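Local structure of Tb427.07.360- putative uncharacterized metacyclic invariant surface protein from Trypanosoma brucei (Trypanosoma brucei, 5VTL) at residues A[113-118]-A[123-128]; A[15-20]-A[106-111]; A[70-75]-A[196-201]; A[77-82]-A[189-194]; A[150-155]-A[162-167]. The protein is of unknown function but probably serves as an invariant surface protein of the metacyclic parasite, with an extended, almost wholly helical architecture. All blocks are in the same frame, centred on the assembly; numbering follows the deposited sequence.

Overall arrangement
The contacts fall into two groups on opposite sides of the chain's centre. Contacts 3 and 4 lie about 10 Å apart, centre to centre. Both join helix 63-102 to helix 157-209, and contact 4 is nested inside the loop closed by contact 3. Contacts 1, 2 and 5 gather at the other end. Contacts 1 and 2 share helix 105-116, with centres about 15 Å apart. Contact 5 is about 14 Å from contact 2, centre to centre, and touches it through Tyr111 and Phe155. Along the chain, contact 2 closes before contact 1 opens, and contact 5 follows. Centres of contacts 1 and 3 are about 62 Å apart. The molecule is therefore an elongated rod, with shorter helices gathered at one end.

Contact 1. Residues A[113-118]-A[123-128]; sequences KSVAED and STARRI
Ala116 and Arg126 bring their CA atoms to 4.4 Å, so the end of helix 105-116 lies directly against the backbone of helix 123-130. Arg126 supplies the polar link. Its NE and NH2 both donate to Ala116 O, each at 2.9 Å. The grip is side-on, with the carbonyl oxygen in the guanidinium plane. NE lies well above the carbonyl plane, while NH2 is tilted only slightly from it. A bend at chi3 (73°) turns the guanidinium back toward this oxygen. Arg126 CG packs on Val115 O at 3.4 Å.

A short loop joins the two helices here. Ala116 is the last residue of the first helix, and the arginine takes up a carbonyl at that helix end. The chain then leaves helical geometry at Glu117. Asp118 O sits over one face of the guanidinium, offset toward its rim. It is 3.1 Å from Arg126 NE, but the angle is too poor for a hydrogen bond. The Asp118 side chain is hydrogen-bonded to Ser120 OG through OD1. On the buried side, Val115 CG1 meets Ala125 CB at 4.2 Å. Val115 also touches Val7 of helix 4-58.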
# COMPACT_ATOMS: atom_id res chain seq x y z
N LYS A 113 26.54 14.33 -7.14
CA LYS A 113 27.83 14.16 -7.79
C LYS A 113 28.63 15.45 -7.72
O LYS A 113 29.85 15.43 -7.51
CB LYS A 113 27.65 13.72 -9.25
CG LYS A 113 28.94 13.65 -10.05
CD LYS A 113 28.70 12.98 -11.41
CE LYS A 113 30.01 12.53 -12.08
NZ LYS A 113 29.85 12.38 -13.59
N SER A 114 27.94 16.57 -7.88
CA SER A 114 28.58 17.90 -7.81
C SER A 114 29.25 18.17 -6.48
O SER A 114 30.20 18.92 -6.44
CB SER A 114 27.57 19.03 -8.11
OG SER A 114 26.87 19.45 -6.92
N VAL A 115 28.75 17.58 -5.40
CA VAL A 115 29.40 17.76 -4.09
C VAL A 115 30.51 16.73 -3.91
O VAL A 115 31.60 17.05 -3.41
CB VAL A 115 28.39 17.66 -2.93
CG1 VAL A 115 29.10 17.85 -1.59
CG2 VAL A 115 27.26 18.68 -3.13
N ALA A 116 30.22 15.50 -4.32
CA ALA A 116 31.16 14.41 -4.18
C ALA A 116 32.48 14.79 -4.85
O ALA A 116 33.56 14.56 -4.30
CB ALA A 116 30.60 13.17 -4.78
N GLU A 117 32.38 15.43 -6.01
CA GLU A 117 33.54 15.75 -6.81
C GLU A 117 34.05 17.18 -6.62
O GLU A 117 34.90 17.66 -7.39
CB GLU A 117 33.20 15.49 -8.28
CG GLU A 117 32.74 14.03 -8.48
CD GLU A 117 32.73 13.54 -9.92
OE1 GLU A 117 32.82 14.36 -10.86
OE2 GLU A 117 32.62 12.31 -10.09
N ASP A 118 33.56 17.87 -5.58
CA ASP A 118 33.96 19.25 -5.35
C ASP A 118 34.99 19.30 -4.24
O ASP A 118 34.69 19.03 -3.08
CB ASP A 118 32.71 20.10 -5.01
CG ASP A 118 32.99 21.59 -5.02
OD1 ASP A 118 34.15 21.98 -4.87
OD2 ASP A 118 32.04 22.37 -5.22
N SER A 123 34.63 17.64 4.16
CA SER A 123 34.88 16.19 4.14
C SER A 123 33.60 15.34 4.26
O SER A 123 33.35 14.45 3.44
CB SER A 123 35.89 15.83 5.23
OG SER A 123 35.45 16.25 6.52
N THR A 124 32.79 15.60 5.27
CA THR A 124 31.64 14.74 5.54
C THR A 124 30.55 14.92 4.50
O THR A 124 29.86 13.96 4.14
CB THR A 124 31.08 14.98 6.96
OG1 THR A 124 32.09 14.60 7.91
CG2 THR A 124 29.83 14.11 7.22
N ALA A 125 30.45 16.14 3.97
CA ALA A 125 29.51 16.42 2.88
C ALA A 125 29.83 15.59 1.65
O ALA A 125 28.94 14.96 1.06
CB ALA A 125 29.53 17.86 2.55
N ARG A 126 31.10 15.56 1.29
CA ARG A 126 31.56 14.74 0.16
C ARG A 126 31.36 13.26 0.43
O ARG A 126 30.99 12.49 -0.46
CB ARG A 126 33.03 15.02 -0.12
CG ARG A 126 33.31 16.47 -0.54
CD ARG A 126 34.79 16.63 -0.96
NE ARG A 126 35.03 16.02 -2.25
CZ ARG A 126 36.21 16.00 -2.86
NH1 ARG A 126 37.26 16.51 -2.25
NH2 ARG A 126 36.35 15.40 -4.03
N ARG A 127 31.59 12.83 1.66
CA ARG A 127 31.47 11.42 1.99
C ARG A 127 30.03 10.95 1.86
O ARG A 127 29.74 9.90 1.30
CB ARG A 127 31.97 11.15 3.42
CG ARG A 127 31.85 9.71 3.82
CD ARG A 127 32.77 9.43 5.02
NE ARG A 127 32.35 10.18 6.18
CZ ARG A 127 32.97 11.23 6.72
NH1 ARG A 127 34.11 11.72 6.25
NH2 ARG A 127 32.42 11.80 7.77
N ILE A 128 29.13 11.74 2.39
CA ILE A 128 27.71 11.41 2.31
C ILE A 128 27.28 11.39 0.85
O ILE A 128 26.58 10.48 0.41
CB ILE A 128 26.89 12.43 3.10
CG1 ILE A 128 27.20 12.28 4.60
CG2 ILE A 128 25.37 12.27 2.84
CD1 ILE A 128 26.59 13.42 5.43

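Contact 2. Residues A[15-20]-A[106-111]; sequences EALHGI and APIDDY
His18 and Asp109 approach each other from opposite directions between helix 4-58 and helix 105-116. The CB of His18 heads toward the other helix. CG follows beside the backbone N (chi1 -77°), which keeps the ring close to the preceding turn. There ND1 bonds back to Ser14 O, one turn earlier, and this bond holds the rotation of the ring. CE1 comes next and meets the Asp109 carboxylate edge-on. The modelled approach to OD2 is too short, so its exact closeness is doubtful. NE2 lies 3.4 Å from Asp109 OD2, at an angle too poor for a hydrogen bond. The ring and carboxylate planes are nearly coplanar, 8° apart, so the two flat groups meet edge to edge and do not stack.

Asp109 OD1 is hydrogen-bonded to Ser14 OG. Ser14 thus touches both partners, through its backbone O on the histidine side and its hydroxyl on the aspartate side. It relates the two groups without a direct bond between them.

The apolar part is slight. Leu17 CD1 reaches Ile108 CG1 at 4.3 Å. Their CA atoms are the nearest pair, yet 9.6 Å apart, so side chains alone span the gap.

Ile108 also packs on Phe13, and Leu17 on Leu170. Helix 105-116 thus lies along the N-terminal part of helix 4-58, and Leu17 also meets helix 157-209.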
# COMPACT_ATOMS: atom_id res chain seq x y z
N GLU A 15 17.58 8.54 -2.38
CA GLU A 15 17.39 7.14 -2.03
C GLU A 15 15.89 6.81 -1.90
O GLU A 15 15.46 5.71 -2.21
CB GLU A 15 18.17 6.81 -0.75
CG GLU A 15 19.68 6.90 -1.00
CD GLU A 15 20.55 6.57 0.20
OE1 GLU A 15 20.06 6.66 1.34
OE2 GLU A 15 21.74 6.21 -0.03
N ALA A 16 15.10 7.79 -1.48
CA ALA A 16 13.64 7.63 -1.49
C ALA A 16 13.11 7.39 -2.91
O ALA A 16 12.35 6.45 -3.14
CB ALA A 16 12.98 8.87 -0.86
N LEU A 17 13.52 8.23 -3.86
CA LEU A 17 13.02 8.13 -5.22
C LEU A 17 13.49 6.82 -5.85
O LEU A 17 12.73 6.18 -6.55
CB LEU A 17 13.51 9.30 -6.06
CG LEU A 17 12.96 10.67 -5.67
CD1 LEU A 17 13.78 11.77 -6.36
CD2 LEU A 17 11.49 10.75 -6.01
N HIS A 18 14.74 6.43 -5.61
CA HIS A 18 15.22 5.17 -6.17
C HIS A 18 14.59 3.96 -5.51
O HIS A 18 14.63 2.85 -6.06
CB HIS A 18 16.73 5.07 -6.06
CG HIS A 18 17.44 5.88 -7.08
ND1 HIS A 18 18.05 7.08 -6.78
CD2 HIS A 18 17.60 5.69 -8.41
CE1 HIS A 18 18.58 7.58 -7.89
NE2 HIS A 18 18.32 6.75 -8.89
N GLY A 19 14.06 4.15 -4.31
CA GLY A 19 13.39 3.08 -3.62
C GLY A 19 11.97 2.81 -4.09
O GLY A 19 11.45 1.73 -3.85
N ILE A 20 11.37 3.77 -4.78
CA ILE A 20 9.96 3.70 -5.19
C ILE A 20 9.61 2.43 -5.97
O ILE A 20 8.61 1.78 -5.68
CB ILE A 20 9.54 4.96 -6.01
CG1 ILE A 20 9.52 6.23 -5.13
CG2 ILE A 20 8.17 4.77 -6.70
CD1 ILE A 20 8.38 6.37 -4.21
N ALA A 106 17.42 12.38 -11.73
CA ALA A 106 18.61 12.97 -12.38
C ALA A 106 19.08 14.31 -11.78
O ALA A 106 20.26 14.46 -11.49
CB ALA A 106 18.39 13.09 -13.92
N PRO A 107 18.17 15.28 -11.58
CA PRO A 107 18.67 16.52 -10.96
C PRO A 107 19.26 16.35 -9.53
O PRO A 107 20.24 17.02 -9.19
CB PRO A 107 17.43 17.42 -10.93
CG PRO A 107 16.45 16.80 -11.92
CD PRO A 107 16.72 15.34 -11.87
N ILE A 108 18.68 15.47 -8.73
CA ILE A 108 19.15 15.26 -7.36
C ILE A 108 20.50 14.56 -7.42
O ILE A 108 21.45 14.92 -6.73
CB ILE A 108 18.17 14.41 -6.54
CG1 ILE A 108 16.74 14.92 -6.72
CG2 ILE A 108 18.58 14.38 -5.05
CD1 ILE A 108 16.55 16.33 -6.40
N ASP A 109 20.60 13.54 -8.25
CA ASP A 109 21.85 12.82 -8.35
C ASP A 109 22.98 13.66 -8.99
O ASP A 109 24.15 13.49 -8.64
CB ASP A 109 21.63 11.51 -9.11
CG ASP A 109 20.80 10.53 -8.34
OD1 ASP A 109 20.73 10.63 -7.08
OD2 ASP A 109 20.22 9.62 -8.99
N ASP A 110 22.64 14.57 -9.89
CA ASP A 110 23.63 15.52 -10.41
C ASP A 110 24.16 16.38 -9.25
O ASP A 110 25.36 16.58 -9.13
CB ASP A 110 23.02 16.45 -11.48
CG ASP A 110 23.00 15.82 -12.88
OD1 ASP A 110 23.48 14.65 -13.06
OD2 ASP A 110 22.51 16.50 -13.79
N TYR A 111 23.25 16.89 -8.43
CA TYR A 111 23.65 17.70 -7.27
C TYR A 111 24.59 16.89 -6.39
O TYR A 111 25.63 17.40 -5.96
CB TYR A 111 22.43 18.17 -6.47
CG TYR A 111 22.82 18.69 -5.10
CD1 TYR A 111 23.34 19.95 -4.95
CD2 TYR A 111 22.72 17.89 -3.97
CE1 TYR A 111 23.72 20.43 -3.71
CE2 TYR A 111 23.10 18.36 -2.71
CZ TYR A 111 23.61 19.63 -2.60
OH TYR A 111 24.00 20.10 -1.36

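Contact 3. Residues A[70-75]-A[196-201]; sequences RAALKE and SNARKA
Asn197 and Glu75 both turn CG to the side of their own backbone N, with chi1 of -78° and -89°. Their polar ends thereby come within hydrogen-bonding distance of one shared water. The water donates to Glu75 OE2 at 2.9 Å and accepts from Asn197 ND2 at 3.0 Å. Glu75 stays extended at chi2 (-179°), which carries its carboxylate out to this bridge. The other end of the Asn197 amide, OD1, accepts from Arg68 NH2. Both ends of the amide are therefore used, which should fix its rotation.

Beside the water bridge the helices meet through alanines. Ala72 and Ala198 each turn their CB toward the other helix, and the two CB methyls touch at 3.7 Å. Ala72 CB also lies 3.8 Å from Ala198 N, so the methyl rests partly on backbone. Asn197 adds its CB, 4.3 Å from Ala72 CB, at the margin of the patch. The small side chains let the CA atoms of Ala72 and Ala198 come to 5.4 Å.

Ala198 also packs on Cys45 and Ala48 of helix 4-58. Leu73 meets the same helix at Cys45 and Gln46. The two segments run antiparallel, and Ala72 and Ala198 are buried where they meet. Such close, alanine-faced pairing is characteristic of an antiparallel helical coiled coil, here within a bundle of long helices.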
# COMPACT_ATOMS: atom_id res chain seq x y z
N ARG A 70 -26.68 -17.13 4.30
CA ARG A 70 -26.87 -16.51 2.99
C ARG A 70 -26.54 -15.03 2.99
O ARG A 70 -26.00 -14.51 2.02
CB ARG A 70 -28.30 -16.74 2.50
CG ARG A 70 -28.54 -18.18 2.07
CD ARG A 70 -29.94 -18.44 1.51
NE ARG A 70 -29.97 -19.81 0.97
CZ ARG A 70 -31.04 -20.59 0.91
NH1 ARG A 70 -32.21 -20.16 1.34
NH2 ARG A 70 -30.93 -21.81 0.41
N ALA A 71 -26.90 -14.36 4.07
CA ALA A 71 -26.67 -12.93 4.21
C ALA A 71 -25.18 -12.66 4.32
O ALA A 71 -24.66 -11.71 3.75
CB ALA A 71 -27.42 -12.38 5.44
N ALA A 72 -24.50 -13.53 5.08
CA ALA A 72 -23.05 -13.46 5.25
C ALA A 72 -22.36 -13.69 3.92
O ALA A 72 -21.45 -12.95 3.59
CB ALA A 72 -22.60 -14.47 6.27
N LEU A 73 -22.82 -14.67 3.14
CA LEU A 73 -22.25 -14.92 1.80
C LEU A 73 -22.39 -13.68 0.92
O LEU A 73 -21.44 -13.27 0.23
CB LEU A 73 -22.91 -16.11 1.09
CG LEU A 73 -22.54 -16.36 -0.39
CD1 LEU A 73 -21.05 -16.56 -0.60
CD2 LEU A 73 -23.25 -17.58 -0.90
N LYS A 74 -23.57 -13.08 0.94
CA LYS A 74 -23.78 -11.86 0.18
C LYS A 74 -22.77 -10.79 0.60
O LYS A 74 -22.18 -10.11 -0.26
CB LYS A 74 -25.24 -11.38 0.30
CG LYS A 74 -25.55 -10.14 -0.54
CD LYS A 74 -27.04 -9.74 -0.51
CE LYS A 74 -27.36 -9.14 0.83
NZ LYS A 74 -26.59 -7.89 1.17
N GLU A 75 -22.53 -10.64 1.90
CA GLU A 75 -21.55 -9.67 2.37
C GLU A 75 -20.12 -9.99 1.93
O GLU A 75 -19.34 -9.09 1.60
CB GLU A 75 -21.59 -9.57 3.90
CG GLU A 75 -22.58 -8.55 4.38
CD GLU A 75 -22.61 -8.42 5.87
OE1 GLU A 75 -23.01 -7.35 6.37
OE2 GLU A 75 -22.26 -9.40 6.54
N SER A 196 -16.76 -15.58 9.21
CA SER A 196 -16.92 -15.97 10.60
C SER A 196 -18.41 -16.10 10.98
O SER A 196 -18.82 -17.06 11.64
CB SER A 196 -16.19 -14.99 11.50
OG SER A 196 -16.40 -15.30 12.86
N ASN A 197 -19.24 -15.16 10.54
CA ASN A 197 -20.68 -15.27 10.79
C ASN A 197 -21.30 -16.44 10.05
O ASN A 197 -22.16 -17.13 10.59
CB ASN A 197 -21.39 -13.98 10.38
CG ASN A 197 -21.21 -12.89 11.40
OD1 ASN A 197 -21.24 -13.15 12.61
ND2 ASN A 197 -21.03 -11.65 10.92
N ALA A 198 -20.87 -16.66 8.81
CA ALA A 198 -21.41 -17.76 8.03
C ALA A 198 -21.09 -19.07 8.72
O ALA A 198 -21.94 -19.93 8.85
CB ALA A 198 -20.86 -17.76 6.58
N ARG A 199 -19.86 -19.22 9.19
CA ARG A 199 -19.44 -20.47 9.81
C ARG A 199 -20.18 -20.72 11.12
O ARG A 199 -20.59 -21.84 11.42
CB ARG A 199 -17.94 -20.45 10.04
CG ARG A 199 -17.37 -21.81 10.38
CD ARG A 199 -15.87 -21.73 10.62
NE ARG A 199 -15.55 -20.97 11.83
CZ ARG A 199 -14.87 -19.83 11.86
NH1 ARG A 199 -14.39 -19.27 10.75
NH2 ARG A 199 -14.66 -19.24 13.04
N LYS A 200 -20.37 -19.67 11.89
CA LYS A 200 -21.11 -19.78 13.13
C LYS A 200 -22.56 -20.18 12.89
O LYS A 200 -23.14 -20.93 13.67
CB LYS A 200 -21.05 -18.48 13.91
CG LYS A 200 -19.69 -18.17 14.49
CD LYS A 200 -19.69 -16.80 15.16
CE LYS A 200 -18.28 -16.30 15.55
NZ LYS A 200 -17.68 -17.11 16.64
N ALA A 201 -23.16 -19.67 11.81
CA ALA A 201 -24.50 -20.09 11.40
C ALA A 201 -24.56 -21.57 11.04
O ALA A 201 -25.46 -22.29 11.49
CB ALA A 201 -24.97 -19.26 10.22
O HOH W 1 -20.28 -10.06 8.51

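Contact 4. Residues A[77-82]-A[189-194]; sequences ESAENA and VAARAA
Ala79 CB overlaps the backbone and methyl of Ala191 and the methyl of Ala190 on helix 157-209. Its nearest atom there is Ala191 N, at 3.5 Å. Ala191 CB lies 3.8 Å from Ala79 CB, and Ala190 CB lies 3.9 Å from it. One methyl thus rests on two successive residues of the facing helix. No hydrogen bond crosses between the two segments. The grip is van der Waals contact between small groups, and it brings the CA atoms of Ala79 and Ala191 to 5.2 Å.

Ala79 stands seven residues after Ala72, and Ala191 seven before Ala198. The close approach therefore recurs one heptad along, as expected of an antiparallel coiled coil. Its alanine faces resemble an Alacoil, the tightly spaced kind of antiparallel pair. Between these two close approaches lies Ala194. Ala194 CB is 3.3 Å from Ala72 O and also packs on the CB of Glu75.

Polar side chains border this seam. Glu80 has CG anti to the backbone N (chi1 179°), which carries its carboxylate to helix 4-58. Its OE2 forms a salt bridge with Arg42 NE, while OE1 bonds Ser39 OG. Both carboxylate oxygens of this buried residue are thereby engaged by helix 4-58. Arg192 also reaches that helix, through NH2 to Asp37, and its NH1 pairs with Glu195 on its own helix. Ala191 packs on Ala41, so helix 4-58 covers one flank of the alanine seam. Ala190 lies on an exposed flank.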
# COMPACT_ATOMS: atom_id res chain seq x y z
N GLU A 77 -19.31 -11.74 -0.72
CA GLU A 77 -19.25 -11.51 -2.17
C GLU A 77 -19.00 -10.04 -2.46
O GLU A 77 -18.14 -9.70 -3.26
CB GLU A 77 -20.53 -12.01 -2.84
CG GLU A 77 -20.63 -13.53 -2.87
CD GLU A 77 -21.91 -14.06 -3.48
OE1 GLU A 77 -21.84 -15.07 -4.22
OE2 GLU A 77 -22.99 -13.49 -3.21
N SER A 78 -19.70 -9.14 -1.75
CA SER A 78 -19.46 -7.72 -1.94
C SER A 78 -18.05 -7.31 -1.54
O SER A 78 -17.41 -6.52 -2.24
CB SER A 78 -20.49 -6.89 -1.18
OG SER A 78 -21.81 -7.21 -1.60
N ALA A 79 -17.54 -7.86 -0.43
CA ALA A 79 -16.19 -7.55 0.05
C ALA A 79 -15.13 -8.07 -0.91
O ALA A 79 -14.14 -7.37 -1.20
CB ALA A 79 -15.97 -8.15 1.46
N GLU A 80 -15.34 -9.28 -1.43
CA GLU A 80 -14.46 -9.82 -2.47
C GLU A 80 -14.36 -8.91 -3.69
O GLU A 80 -13.28 -8.61 -4.20
CB GLU A 80 -14.92 -11.21 -2.90
CG GLU A 80 -14.06 -11.82 -4.02
CD GLU A 80 -14.53 -13.18 -4.45
OE1 GLU A 80 -13.72 -13.93 -5.05
OE2 GLU A 80 -15.70 -13.53 -4.17
N ASN A 81 -15.51 -8.47 -4.19
CA ASN A 81 -15.50 -7.58 -5.32
C ASN A 81 -14.85 -6.25 -4.99
O ASN A 81 -14.10 -5.70 -5.80
CB ASN A 81 -16.91 -7.40 -5.86
CG ASN A 81 -17.40 -8.64 -6.59
OD1 ASN A 81 -16.62 -9.32 -7.28
ND2 ASN A 81 -18.69 -8.96 -6.44
N ALA A 82 -15.10 -5.73 -3.79
CA ALA A 82 -14.42 -4.53 -3.33
C ALA A 82 -12.89 -4.72 -3.32
O ALA A 82 -12.14 -3.83 -3.76
CB ALA A 82 -14.91 -4.14 -1.95
N VAL A 189 -10.54 -8.00 5.38
CA VAL A 189 -11.01 -8.12 6.76
C VAL A 189 -12.54 -8.30 6.79
O VAL A 189 -13.05 -9.10 7.55
CB VAL A 189 -10.63 -6.87 7.56
CG1 VAL A 189 -11.28 -6.90 8.95
CG2 VAL A 189 -9.12 -6.77 7.68
N ALA A 190 -13.24 -7.52 5.97
CA ALA A 190 -14.70 -7.61 5.86
C ALA A 190 -15.15 -8.98 5.36
O ALA A 190 -16.11 -9.54 5.87
CB ALA A 190 -15.22 -6.51 4.92
N ALA A 191 -14.46 -9.52 4.36
CA ALA A 191 -14.78 -10.84 3.82
C ALA A 191 -14.62 -11.91 4.90
O ALA A 191 -15.46 -12.80 5.04
CB ALA A 191 -13.90 -11.17 2.62
N ARG A 192 -13.54 -11.81 5.66
CA ARG A 192 -13.26 -12.80 6.70
C ARG A 192 -14.27 -12.64 7.84
O ARG A 192 -14.66 -13.62 8.48
CB ARG A 192 -11.82 -12.68 7.19
CG ARG A 192 -10.76 -13.19 6.22
CD ARG A 192 -10.81 -14.70 6.17
NE ARG A 192 -9.78 -15.32 5.34
CZ ARG A 192 -9.80 -16.60 4.98
NH1 ARG A 192 -10.80 -17.40 5.38
NH2 ARG A 192 -8.83 -17.09 4.24
N ALA A 193 -14.73 -11.41 8.10
CA ALA A 193 -15.74 -11.21 9.14
C ALA A 193 -17.07 -11.83 8.74
O ALA A 193 -17.77 -12.43 9.58
CB ALA A 193 -15.92 -9.73 9.46
N ALA A 194 -17.41 -11.72 7.46
CA ALA A 194 -18.59 -12.42 6.94
C ALA A 194 -18.45 -13.93 7.06
O ALA A 194 -19.39 -14.61 7.41
CB ALA A 194 -18.84 -12.03 5.48

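Contact 5. Residues A[150-155]-A[162-167]; sequences FGCEFF and ILTDGM
Leu163 packs its CD2 methyl directly on the backbone of Gly151, where CD2 lies 3.7 Å from the CA. This is the tight part of the contact, and Gly151 is buried in it. Gly151 has no side chain, so the leucine branch can come down onto the helix backbone itself. Leu163 CG lies anti to its backbone N (chi1 179°), and this sends the branched end across toward helix 141-154. The same methyl is 4.3 Å from Cys152 N, so it covers the start of the next residue too. Even here the CA atoms of Gly151 and Leu163 remain 7.4 Å apart. Leu163 also touches Phe13, which brings helix 4-58 to the leucine as well.

The rest of the contact is slighter. Cys152 and Thr164 are both partly exposed and meet at a single atom pair. Cys152 SG lies 3.5 Å from Thr164 OG1, and no hydrogen bond joins them. Thr164 OG1 instead bonds back to Cys160 O, one turn earlier. Its chi1 of -60° sets the hydroxyl beside the backbone N, within reach of that carbonyl. Cys152 SG is bound to Cys160 SG in a disulfide. Cys160 therefore serves both residues, one through sulfur and the other through its backbone O.

The axes of the short segments pass 10.1 Å apart and run nearly antiparallel, at 161°. Helix 141-154 and helix 157-209 follow each other with only a short break. The arrangement is a disulfide-linked antiparallel helical hairpin, with the covalent bond close to its turn.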
# COMPACT_ATOMS: atom_id res chain seq x y z
N PHE A 150 12.77 18.30 4.51
CA PHE A 150 14.19 18.53 4.78
C PHE A 150 14.75 19.44 3.73
O PHE A 150 15.57 20.32 4.01
CB PHE A 150 14.97 17.21 4.81
CG PHE A 150 14.86 16.43 6.09
CD1 PHE A 150 15.04 17.03 7.33
CD2 PHE A 150 14.57 15.08 6.05
CE1 PHE A 150 14.97 16.29 8.49
CE2 PHE A 150 14.50 14.33 7.22
CZ PHE A 150 14.69 14.93 8.43
N GLY A 151 14.32 19.24 2.47
CA GLY A 151 14.78 20.10 1.41
C GLY A 151 14.40 21.54 1.70
O GLY A 151 15.18 22.46 1.52
N CYS A 152 13.17 21.74 2.16
CA CYS A 152 12.69 23.07 2.45
C CYS A 152 13.38 23.67 3.69
O CYS A 152 13.58 24.88 3.76
CB CYS A 152 11.16 23.05 2.59
SG CYS A 152 10.34 22.98 0.99
N GLU A 153 13.74 22.83 4.65
CA GLU A 153 14.41 23.32 5.86
C GLU A 153 15.81 23.88 5.54
O GLU A 153 16.24 24.91 6.12
CB GLU A 153 14.50 22.21 6.91
CG GLU A 153 15.19 22.62 8.21
CD GLU A 153 15.21 21.54 9.26
OE1 GLU A 153 14.72 20.42 9.00
OE2 GLU A 153 15.74 21.80 10.34
N PHE A 154 16.52 23.23 4.63
CA PHE A 154 17.93 23.55 4.42
C PHE A 154 18.27 24.35 3.17
O PHE A 154 19.21 25.16 3.21
CB PHE A 154 18.78 22.28 4.54
CG PHE A 154 18.75 21.70 5.92
CD1 PHE A 154 19.33 22.38 6.98
CD2 PHE A 154 18.11 20.50 6.17
CE1 PHE A 154 19.28 21.87 8.25
CE2 PHE A 154 18.05 19.99 7.46
CZ PHE A 154 18.64 20.68 8.49
N PHE A 155 17.54 24.16 2.08
CA PHE A 155 17.82 24.87 0.85
C PHE A 155 17.04 26.17 0.88
O PHE A 155 16.14 26.35 1.72
CB PHE A 155 17.49 24.01 -0.37
CG PHE A 155 18.47 22.86 -0.58
CD1 PHE A 155 18.33 21.67 0.12
CD2 PHE A 155 19.56 23.01 -1.41
CE1 PHE A 155 19.24 20.65 -0.04
CE2 PHE A 155 20.47 21.99 -1.59
CZ PHE A 155 20.31 20.81 -0.92
N ILE A 162 10.38 24.88 -5.82
CA ILE A 162 10.49 23.97 -6.96
C ILE A 162 10.28 22.54 -6.48
O ILE A 162 9.64 21.73 -7.14
CB ILE A 162 11.85 24.10 -7.63
CG1 ILE A 162 11.94 25.44 -8.37
CG2 ILE A 162 12.06 22.96 -8.62
CD1 ILE A 162 13.32 25.77 -8.84
N LEU A 163 10.82 22.24 -5.31
CA LEU A 163 10.74 20.91 -4.76
C LEU A 163 9.30 20.59 -4.38
O LEU A 163 8.79 19.51 -4.69
CB LEU A 163 11.63 20.84 -3.54
CG LEU A 163 11.67 19.53 -2.79
CD1 LEU A 163 12.22 18.46 -3.70
CD2 LEU A 163 12.57 19.77 -1.60
N THR A 164 8.63 21.54 -3.74
CA THR A 164 7.26 21.34 -3.27
C THR A 164 6.29 21.23 -4.45
O THR A 164 5.58 20.22 -4.58
CB THR A 164 6.82 22.48 -2.34
OG1 THR A 164 7.71 22.53 -1.22
CG2 THR A 164 5.39 22.29 -1.86
N ASP A 165 6.28 22.24 -5.31
CA ASP A 165 5.41 22.25 -6.49
C ASP A 165 5.65 20.99 -7.31
O ASP A 165 4.72 20.33 -7.76
CB ASP A 165 5.69 23.47 -7.39
CG ASP A 165 5.27 24.80 -6.78
OD1 ASP A 165 4.61 24.86 -5.72
OD2 ASP A 165 5.60 25.83 -7.42
N GLY A 166 6.92 20.65 -7.48
CA GLY A 166 7.32 19.56 -8.35
C GLY A 166 7.04 18.17 -7.82
O GLY A 166 6.87 17.23 -8.60
N MET A 167 6.98 18.01 -6.50
CA MET A 167 6.70 16.70 -5.90
C MET A 167 5.22 16.40 -5.68
O MET A 167 4.88 15.29 -5.27
CB MET A 167 7.42 16.58 -4.56
CG MET A 167 8.88 16.27 -4.74
SD MET A 167 9.06 14.57 -5.34
CE MET A 167 8.49 13.67 -3.90